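Local coordinates for protein O-methyltransferase family 2 (Planctopirus limnophila, PDB 5I2H) that binds the flavone apigenin and probably transfers a methyl group from S-adenosyl-L-methionine to a hydroxyl of a small-molecule acceptor, at residues M255-F260 and R282-A287; G197-V203 and P261-L267; L291-R296 and L360-V364. All blocks are in the same frame, centred on the assembly; numbering follows the deposited sequence.

Contact 1: residues M255-F260 and R282-A287; sequences MWVDPF and RLVAKA. With FMT (formic acid), chain H; EDO (1,2-ethanediol), chain F.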
# COMPACT_ATOMS: atom_id res chain seq x y z
N MSE A 255 16.63 -30.47 -4.08
CA MSE A 255 15.66 -30.81 -5.14
C MSE A 255 16.28 -30.79 -6.55
O MSE A 255 15.72 -31.38 -7.47
CB MSE A 255 14.44 -29.88 -5.09
CG MSE A 255 14.75 -28.43 -5.47
SE MSE A 255 13.14 -27.40 -5.06
CE MSE A 255 13.75 -25.67 -5.57
N TRP A 256 17.42 -30.11 -6.71
CA TRP A 256 18.02 -30.01 -8.04
C TRP A 256 18.78 -31.27 -8.43
O TRP A 256 18.90 -31.56 -9.62
CB TRP A 256 18.95 -28.80 -8.11
CG TRP A 256 18.20 -27.52 -7.81
CD1 TRP A 256 18.27 -26.79 -6.67
CD2 TRP A 256 17.25 -26.85 -8.66
NE1 TRP A 256 17.41 -25.71 -6.74
CE2 TRP A 256 16.79 -25.71 -7.96
CE3 TRP A 256 16.74 -27.10 -9.94
CZ2 TRP A 256 15.83 -24.83 -8.49
CZ3 TRP A 256 15.80 -26.21 -10.48
CH2 TRP A 256 15.36 -25.09 -9.75
N VAL A 257 19.30 -32.03 -7.46
CA VAL A 257 20.28 -33.07 -7.77
C VAL A 257 19.96 -34.40 -7.11
O VAL A 257 20.39 -35.46 -7.60
CB VAL A 257 21.72 -32.65 -7.39
CG1 VAL A 257 22.16 -31.36 -8.15
CG2 VAL A 257 21.87 -32.48 -5.88
N ASP A 258 19.26 -34.38 -5.98
CA ASP A 258 18.96 -35.64 -5.34
C ASP A 258 17.71 -36.24 -5.97
O ASP A 258 16.80 -35.51 -6.37
CB ASP A 258 18.73 -35.44 -3.84
CG ASP A 258 20.03 -35.06 -3.11
OD1 ASP A 258 21.11 -35.52 -3.53
OD2 ASP A 258 19.99 -34.28 -2.13
N PRO A 259 17.62 -37.57 -6.04
CA PRO A 259 16.46 -38.19 -6.69
C PRO A 259 15.18 -37.96 -5.90
O PRO A 259 15.15 -38.12 -4.67
CB PRO A 259 16.83 -39.69 -6.73
CG PRO A 259 17.90 -39.88 -5.66
CD PRO A 259 18.61 -38.56 -5.55
N PHE A 260 14.12 -37.60 -6.61
CA PHE A 260 12.83 -37.54 -5.96
C PHE A 260 12.35 -38.97 -5.71
O PHE A 260 12.62 -39.88 -6.52
CB PHE A 260 11.80 -36.82 -6.84
CG PHE A 260 12.03 -35.32 -6.98
CD1 PHE A 260 12.52 -34.53 -5.93
CD2 PHE A 260 11.72 -34.68 -8.20
CE1 PHE A 260 12.71 -33.16 -6.09
CE2 PHE A 260 11.88 -33.31 -8.38
CZ PHE A 260 12.37 -32.54 -7.33
N ARG A 282 13.67 -26.19 -15.57
CA ARG A 282 14.46 -27.31 -15.07
C ARG A 282 13.70 -28.07 -13.99
O ARG A 282 13.63 -29.31 -14.03
CB ARG A 282 15.80 -26.78 -14.52
CG ARG A 282 16.70 -27.84 -13.85
CD ARG A 282 17.68 -28.51 -14.84
NE ARG A 282 16.93 -29.28 -15.80
CZ ARG A 282 16.56 -30.54 -15.61
NH1 ARG A 282 16.87 -31.18 -14.47
NH2 ARG A 282 15.85 -31.17 -16.55
N LEU A 283 13.10 -27.34 -13.03
CA LEU A 283 12.43 -28.02 -11.92
C LEU A 283 11.20 -28.77 -12.41
O LEU A 283 10.93 -29.90 -11.99
CB LEU A 283 12.05 -27.02 -10.82
CG LEU A 283 11.58 -27.69 -9.52
CD1 LEU A 283 12.63 -28.65 -8.94
CD2 LEU A 283 11.23 -26.62 -8.50
N VAL A 284 10.45 -28.16 -13.34
CA VAL A 284 9.27 -28.81 -13.89
C VAL A 284 9.67 -30.08 -14.63
O VAL A 284 9.04 -31.15 -14.46
CB VAL A 284 8.50 -27.84 -14.80
CG1 VAL A 284 7.46 -28.60 -15.62
CG2 VAL A 284 7.79 -26.75 -13.95
N ALA A 285 10.75 -30.01 -15.41
CA ALA A 285 11.24 -31.20 -16.13
C ALA A 285 11.67 -32.31 -15.17
O ALA A 285 11.33 -33.49 -15.38
CB ALA A 285 12.40 -30.81 -17.04
N LYS A 286 12.43 -31.97 -14.14
CA LYS A 286 12.92 -33.00 -13.22
C LYS A 286 11.76 -33.67 -12.50
O LYS A 286 11.69 -34.92 -12.40
CB LYS A 286 13.92 -32.39 -12.21
CG LYS A 286 14.47 -33.38 -11.17
CD LYS A 286 15.70 -32.75 -10.37
CE LYS A 286 16.33 -33.75 -9.40
NZ LYS A 286 15.37 -34.10 -8.31
N ALA A 287 10.83 -32.88 -11.99
CA ALA A 287 9.64 -33.46 -11.35
C ALA A 287 8.88 -34.37 -12.31
O ALA A 287 8.49 -35.48 -11.93
CB ALA A 287 8.73 -32.35 -10.82
C FMT H . 15.33 -28.22 -18.75
O1 FMT H . 15.29 -29.45 -19.02
O2 FMT H . 16.20 -27.59 -18.09
C1 EDO F . 15.90 -27.51 -2.30
O1 EDO F . 17.22 -27.67 -2.81
C2 EDO F . 15.44 -28.79 -1.64
O2 EDO F . 14.27 -28.37 -0.98
O HOH W 1 18.43 -30.32 -12.02
O HOH W 2 14.40 -36.60 -9.34

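Contact 2: residues G197-V203 and P261-L267; sequences GRVLLDV and PPADDIL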
# COMPACT_ATOMS: atom_id res chain seq x y z
N GLY A 197 -4.71 -45.84 -2.92
CA GLY A 197 -4.50 -44.42 -2.75
C GLY A 197 -3.31 -43.95 -3.56
O GLY A 197 -2.59 -44.72 -4.21
N ARG A 198 -3.10 -42.64 -3.53
CA ARG A 198 -1.99 -41.99 -4.22
C ARG A 198 -0.92 -41.58 -3.23
O ARG A 198 -1.20 -41.37 -2.05
CB ARG A 198 -2.46 -40.78 -5.02
CG ARG A 198 -3.53 -41.19 -6.08
CD ARG A 198 -4.06 -40.03 -6.91
NE ARG A 198 -3.10 -39.40 -7.82
CZ ARG A 198 -2.73 -39.92 -8.99
NH1 ARG A 198 -3.23 -41.09 -9.39
NH2 ARG A 198 -1.86 -39.28 -9.76
N VAL A 199 0.31 -41.50 -3.73
CA VAL A 199 1.44 -40.95 -2.99
C VAL A 199 1.63 -39.52 -3.47
O VAL A 199 1.86 -39.28 -4.66
CB VAL A 199 2.71 -41.79 -3.19
CG1 VAL A 199 3.91 -41.12 -2.52
CG2 VAL A 199 2.48 -43.22 -2.64
N LEU A 200 1.51 -38.56 -2.54
CA LEU A 200 1.67 -37.15 -2.83
C LEU A 200 3.03 -36.71 -2.30
O LEU A 200 3.29 -36.81 -1.09
CB LEU A 200 0.56 -36.34 -2.17
CG LEU A 200 0.71 -34.81 -2.18
CD1 LEU A 200 0.81 -34.28 -3.63
CD2 LEU A 200 -0.44 -34.12 -1.42
N LEU A 201 3.91 -36.28 -3.21
CA LEU A 201 5.23 -35.74 -2.88
C LEU A 201 5.20 -34.22 -2.94
O LEU A 201 4.85 -33.64 -3.98
CB LEU A 201 6.29 -36.26 -3.87
CG LEU A 201 7.68 -35.61 -3.85
CD1 LEU A 201 8.41 -35.83 -2.52
CD2 LEU A 201 8.54 -36.12 -5.04
N ASP A 202 5.63 -33.59 -1.86
CA ASP A 202 5.52 -32.14 -1.67
C ASP A 202 6.96 -31.64 -1.69
O ASP A 202 7.70 -31.84 -0.72
CB ASP A 202 4.81 -31.89 -0.34
CG ASP A 202 4.35 -30.48 -0.14
OD1 ASP A 202 4.91 -29.57 -0.78
OD2 ASP A 202 3.44 -30.27 0.72
N VAL A 203 7.38 -31.06 -2.81
CA VAL A 203 8.77 -30.64 -3.00
C VAL A 203 8.94 -29.22 -2.50
O VAL A 203 8.24 -28.31 -2.95
CB VAL A 203 9.19 -30.79 -4.47
CG1 VAL A 203 10.64 -30.20 -4.72
CG2 VAL A 203 9.14 -32.27 -4.86
N PRO A 261 11.66 -39.21 -4.61
CA PRO A 261 11.10 -40.54 -4.35
C PRO A 261 9.93 -40.81 -5.27
O PRO A 261 9.29 -39.87 -5.79
CB PRO A 261 10.64 -40.46 -2.88
CG PRO A 261 10.30 -39.01 -2.71
CD PRO A 261 11.31 -38.23 -3.55
N PRO A 262 9.61 -42.08 -5.50
CA PRO A 262 8.44 -42.41 -6.33
C PRO A 262 7.18 -41.78 -5.76
O PRO A 262 6.95 -41.80 -4.55
CB PRO A 262 8.38 -43.94 -6.26
CG PRO A 262 9.77 -44.37 -5.98
CD PRO A 262 10.31 -43.29 -5.05
N ALA A 263 6.36 -41.24 -6.64
CA ALA A 263 5.14 -40.56 -6.25
C ALA A 263 4.15 -40.57 -7.41
O ALA A 263 4.55 -40.62 -8.57
CB ALA A 263 5.43 -39.11 -5.85
N ASP A 264 2.87 -40.50 -7.07
CA ASP A 264 1.83 -40.33 -8.08
C ASP A 264 1.63 -38.85 -8.43
O ASP A 264 1.49 -38.50 -9.60
CB ASP A 264 0.51 -40.90 -7.57
CG ASP A 264 0.57 -42.42 -7.38
OD1 ASP A 264 0.64 -43.15 -8.40
OD2 ASP A 264 0.54 -42.88 -6.23
N ASP A 265 1.58 -37.99 -7.42
CA ASP A 265 1.37 -36.55 -7.57
C ASP A 265 2.57 -35.84 -6.99
O ASP A 265 3.05 -36.22 -5.91
CB ASP A 265 0.13 -36.07 -6.82
CG ASP A 265 -1.16 -36.62 -7.42
OD1 ASP A 265 -1.21 -36.79 -8.65
OD2 ASP A 265 -2.11 -36.88 -6.66
N ILE A 266 3.03 -34.77 -7.66
CA ILE A 266 4.09 -33.93 -7.13
C ILE A 266 3.56 -32.51 -7.02
O ILE A 266 3.06 -31.95 -8.01
CB ILE A 266 5.35 -33.99 -8.01
CG1 ILE A 266 5.90 -35.42 -7.95
CG2 ILE A 266 6.38 -32.98 -7.52
CD1 ILE A 266 7.06 -35.65 -8.89
N LEU A 267 3.66 -31.93 -5.83
CA LEU A 267 3.18 -30.58 -5.53
C LEU A 267 4.35 -29.60 -5.46
O LEU A 267 5.35 -29.84 -4.74
CB LEU A 267 2.40 -30.59 -4.21
CG LEU A 267 1.93 -29.22 -3.70
CD1 LEU A 267 0.97 -28.57 -4.72
CD2 LEU A 267 1.26 -29.33 -2.32
O HOH W 3 0.07 -45.20 -5.14
O HOH W 4 -0.51 -42.07 -10.89

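Contact 3: residues L291-R296 and L360-V364; sequences LPEGGR and LSEKV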
# COMPACT_ATOMS: atom_id res chain seq x y z
N LEU A 291 7.43 -39.12 -12.93
CA LEU A 291 6.01 -39.44 -12.76
C LEU A 291 5.64 -40.71 -13.53
O LEU A 291 6.09 -40.91 -14.67
CB LEU A 291 5.15 -38.29 -13.24
CG LEU A 291 5.11 -37.06 -12.33
CD1 LEU A 291 4.31 -35.95 -13.04
CD2 LEU A 291 4.49 -37.48 -10.97
N PRO A 292 4.80 -41.56 -12.96
CA PRO A 292 4.21 -42.65 -13.74
C PRO A 292 3.15 -42.10 -14.69
O PRO A 292 2.68 -40.98 -14.54
CB PRO A 292 3.57 -43.53 -12.67
CG PRO A 292 3.09 -42.52 -11.66
CD PRO A 292 4.19 -41.45 -11.62
N GLU A 293 2.78 -42.90 -15.68
CA GLU A 293 1.69 -42.46 -16.55
C GLU A 293 0.44 -42.23 -15.69
O GLU A 293 0.14 -43.03 -14.81
CB GLU A 293 1.43 -43.48 -17.64
CG GLU A 293 0.68 -42.94 -18.86
CD GLU A 293 0.20 -44.08 -19.78
OE1 GLU A 293 -0.79 -44.75 -19.40
OE2 GLU A 293 0.81 -44.31 -20.84
N GLY A 294 -0.22 -41.09 -15.89
CA GLY A 294 -1.33 -40.72 -15.04
C GLY A 294 -0.91 -40.03 -13.76
O GLY A 294 -1.79 -39.57 -12.99
N GLY A 295 0.39 -39.93 -13.50
CA GLY A 295 0.85 -39.03 -12.46
C GLY A 295 0.48 -37.59 -12.77
O GLY A 295 0.22 -37.21 -13.91
N ARG A 296 0.46 -36.76 -11.74
CA ARG A 296 0.12 -35.35 -11.89
C ARG A 296 1.22 -34.46 -11.34
O ARG A 296 1.81 -34.74 -10.30
CB ARG A 296 -1.20 -35.01 -11.18
CG ARG A 296 -2.36 -35.85 -11.76
CD ARG A 296 -3.68 -35.55 -11.07
NE ARG A 296 -3.67 -35.87 -9.62
CZ ARG A 296 -4.72 -35.70 -8.83
NH1 ARG A 296 -5.85 -35.20 -9.33
NH2 ARG A 296 -4.65 -36.03 -7.54
N LEU A 360 -3.31 -27.96 -12.64
CA LEU A 360 -3.22 -29.41 -12.72
C LEU A 360 -2.76 -29.83 -14.11
O LEU A 360 -3.31 -29.35 -15.11
CB LEU A 360 -4.58 -30.05 -12.42
CG LEU A 360 -5.05 -30.03 -11.00
CD1 LEU A 360 -6.27 -29.18 -10.93
CD2 LEU A 360 -5.38 -31.46 -10.60
N SER A 361 -1.75 -30.71 -14.16
CA SER A 361 -1.26 -31.29 -15.40
C SER A 361 -1.00 -32.78 -15.18
O SER A 361 -0.80 -33.23 -14.05
CB SER A 361 0.01 -30.60 -15.89
OG SER A 361 -0.19 -29.20 -15.98
N GLU A 362 -1.00 -33.53 -16.28
CA GLU A 362 -0.98 -34.99 -16.22
C GLU A 362 0.15 -35.55 -17.07
O GLU A 362 0.37 -35.10 -18.20
CB GLU A 362 -2.34 -35.57 -16.67
CG GLU A 362 -2.47 -37.06 -16.41
CD GLU A 362 -3.85 -37.61 -16.77
OE1 GLU A 362 -4.87 -37.00 -16.40
OE2 GLU A 362 -3.91 -38.67 -17.42
N LYS A 363 0.85 -36.54 -16.53
CA LYS A 363 1.93 -37.18 -17.26
C LYS A 363 1.33 -38.05 -18.35
O LYS A 363 0.44 -38.87 -18.08
CB LYS A 363 2.78 -38.06 -16.32
CG LYS A 363 3.90 -38.83 -17.03
CD LYS A 363 5.12 -37.92 -17.19
CE LYS A 363 6.30 -38.63 -17.77
NZ LYS A 363 7.22 -39.18 -16.74
N VAL A 364 1.83 -37.89 -19.57
CA VAL A 364 1.32 -38.69 -20.67
C VAL A 364 2.43 -39.55 -21.22
O VAL A 364 2.16 -40.41 -22.07
CB VAL A 364 0.70 -37.82 -21.76
CG1 VAL A 364 -0.60 -37.19 -21.26
CG2 VAL A 364 1.69 -36.78 -22.21
OXT VAL A 364 3.60 -39.40 -20.83

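Contact 1: residues M255-F260 and R282-A287
The ammonium group of K286 sits squarely over the ring of F260, a cation-pi contact in which NZ lies 3.4 Å from the ring centroid and only 6° off the normal. The same nitrogen donates to two backbone carbonyls of the loop 255-260, at 2.9 Å from NZ to M255 O and 2.8 Å from NZ to D258 O, and also to a water that in turn accepts from F260 N. One aromatic face and three oxygens thus take up the ammonium group, and the loop curls round it. K286 reaches this place on a chain that runs out extended from the helix and bends only at its last torsion (chi4 -66°), which turns NZ onto the ring. M255 O is met from above its carbonyl plane, 41° out of it, whereas the approach to D258 O is less tilted.

Apolar packing flanks the lysine. A287 CA and L283 CD1 meet the rim of the F260 ring close to its plane, and the SE and CE atoms of M255, a selenomethionine, cross the L283 side chain at about a right angle, M255 CE to L283 CD2 being 4.0 Å. R282 CG lies at the edge of the W256 indole, by CZ3, and W256 CZ3 is also 3.9 Å from L283 CB. A water joins W256 O to R282 NH1, and a formic acid molecule held by R282 NE and NH2 is probably from the crystallisation liquor.

The contact fastens the loop between strands 248-252 and 265-269 to helix 277-289; F260 and M255 also rest on strand 199-203, while A287 packs on strand 296-301.

Contact 2: residues G197-V203 and P261-L267
R198 grips the carboxylate of D265 side-on in a two-pronged salt bridge, with NE 2.9 Å from D265 OD2 and NH2 2.8 Å from D265 OD1. Both oxygens lie in the guanidinium plane, yet each is met from above the carboxylate plane, since the two groups are turned 41° apart. D264 CB lies over one face of the guanidinium. The neighbouring D264 accepts from V199 N through the anti lone pair of OD2 (2.9 Å) and holds K187 N with OD1. In return V199 O receives both D264 N and D265 N.

Beyond this, a parallel ladder pairs L200 with D265, L201 with I266 and D202 with L267. L201 N to D265 O and L267 N to L201 O are each 2.8 Å, and V203 N closes the series on L267 O.

On one face of the sheet L201 CB abuts A263 CB at 3.6 Å and its CD1 meets the P261 ring at CG, while V203 CG2 touches I266 CG2. On the other, L200 CD1 leans over D265 CB, and L267 lies alongside D202, whose OD2 is bound by T211.

Strand 199-203, the first of the sheet along the chain, lies between strands 222-227 and 265-269 in the order 3-2-1-4-5-7-6: the Rossmann-like sheet of class I S-adenosylmethionine-dependent methyltransferases.

Contact 3: residues L291-R296 and L360-V364
K363 and the turn at 292-295 make most of this contact, an antiparallel junction in which the C-terminal end of the chain lies along the type II beta turn that leads into strand 296-301 of the Rossmann-like methyltransferase sheet. The backbone of K363 is bound at both of its polar atoms: its N donates to G295 O at 2.8 Å, nearly straight at 174°, and its O accepts from G294 N at 3.2 Å. One residue further in, R296 and E362 form a non-hydrogen-bonded pair. Here the strands are joined by CA-H...O contacts instead, from R296 CA to S361 O and from E362 CA to G295 O.

The K363 side chain then folds back over the turn. Its CG stands opposite the backbone N (chi1 177°), and K363 CB lies 3.9 Å from L291 CB. A bend at chi2 of 83° carries the chain past L291, and a second bend at chi4 brings K363 NZ to L291 O. This bond is 2.9 Å long and lies in the carbonyl plane, on a lone pair. NZ is also held by T288 O near the end of helix 277-289, so that one ammonium group ties the last turn of that helix, the loop after it and the chain terminus together. The aliphatic part of the lysine passes close to P292 O, the acceptor of the turn's own bond from G295 N.

Further out, G294 has a positive phi as the third residue of the turn, and its O accepts from R198 NH2. R296 is positioned by D265, its salt-bridge partner through NE, and by P181 O, which accepts from NH1. Alongside it, pointing the same way, runs L360, whose CD2 comes within 4.0 Å of R296 NH1.

All three contacts lie on the same side of the chain's centre and gather round one seven-stranded mixed sheet. Contacts 2 and 3 are closest, their centres about 11 Å apart; the centre of contact 1 is about 13 Å from that of contact 2 and about 15 Å from that of contact 3. Along the chain contacts 1 and 2 interleave, and contact 3 opens after both have closed. Contact 2 pairs two neighbouring parallel strands, contact 1 docks the following helix 277-289 with the loop before strand 265-269, and contact 3 closes the next connection with the C-terminal strand. D265 and R296 bridge contacts 2 and 3, while F260 and M255 pack on contact 2, so the three form one continuous part of the probable catalytic domain.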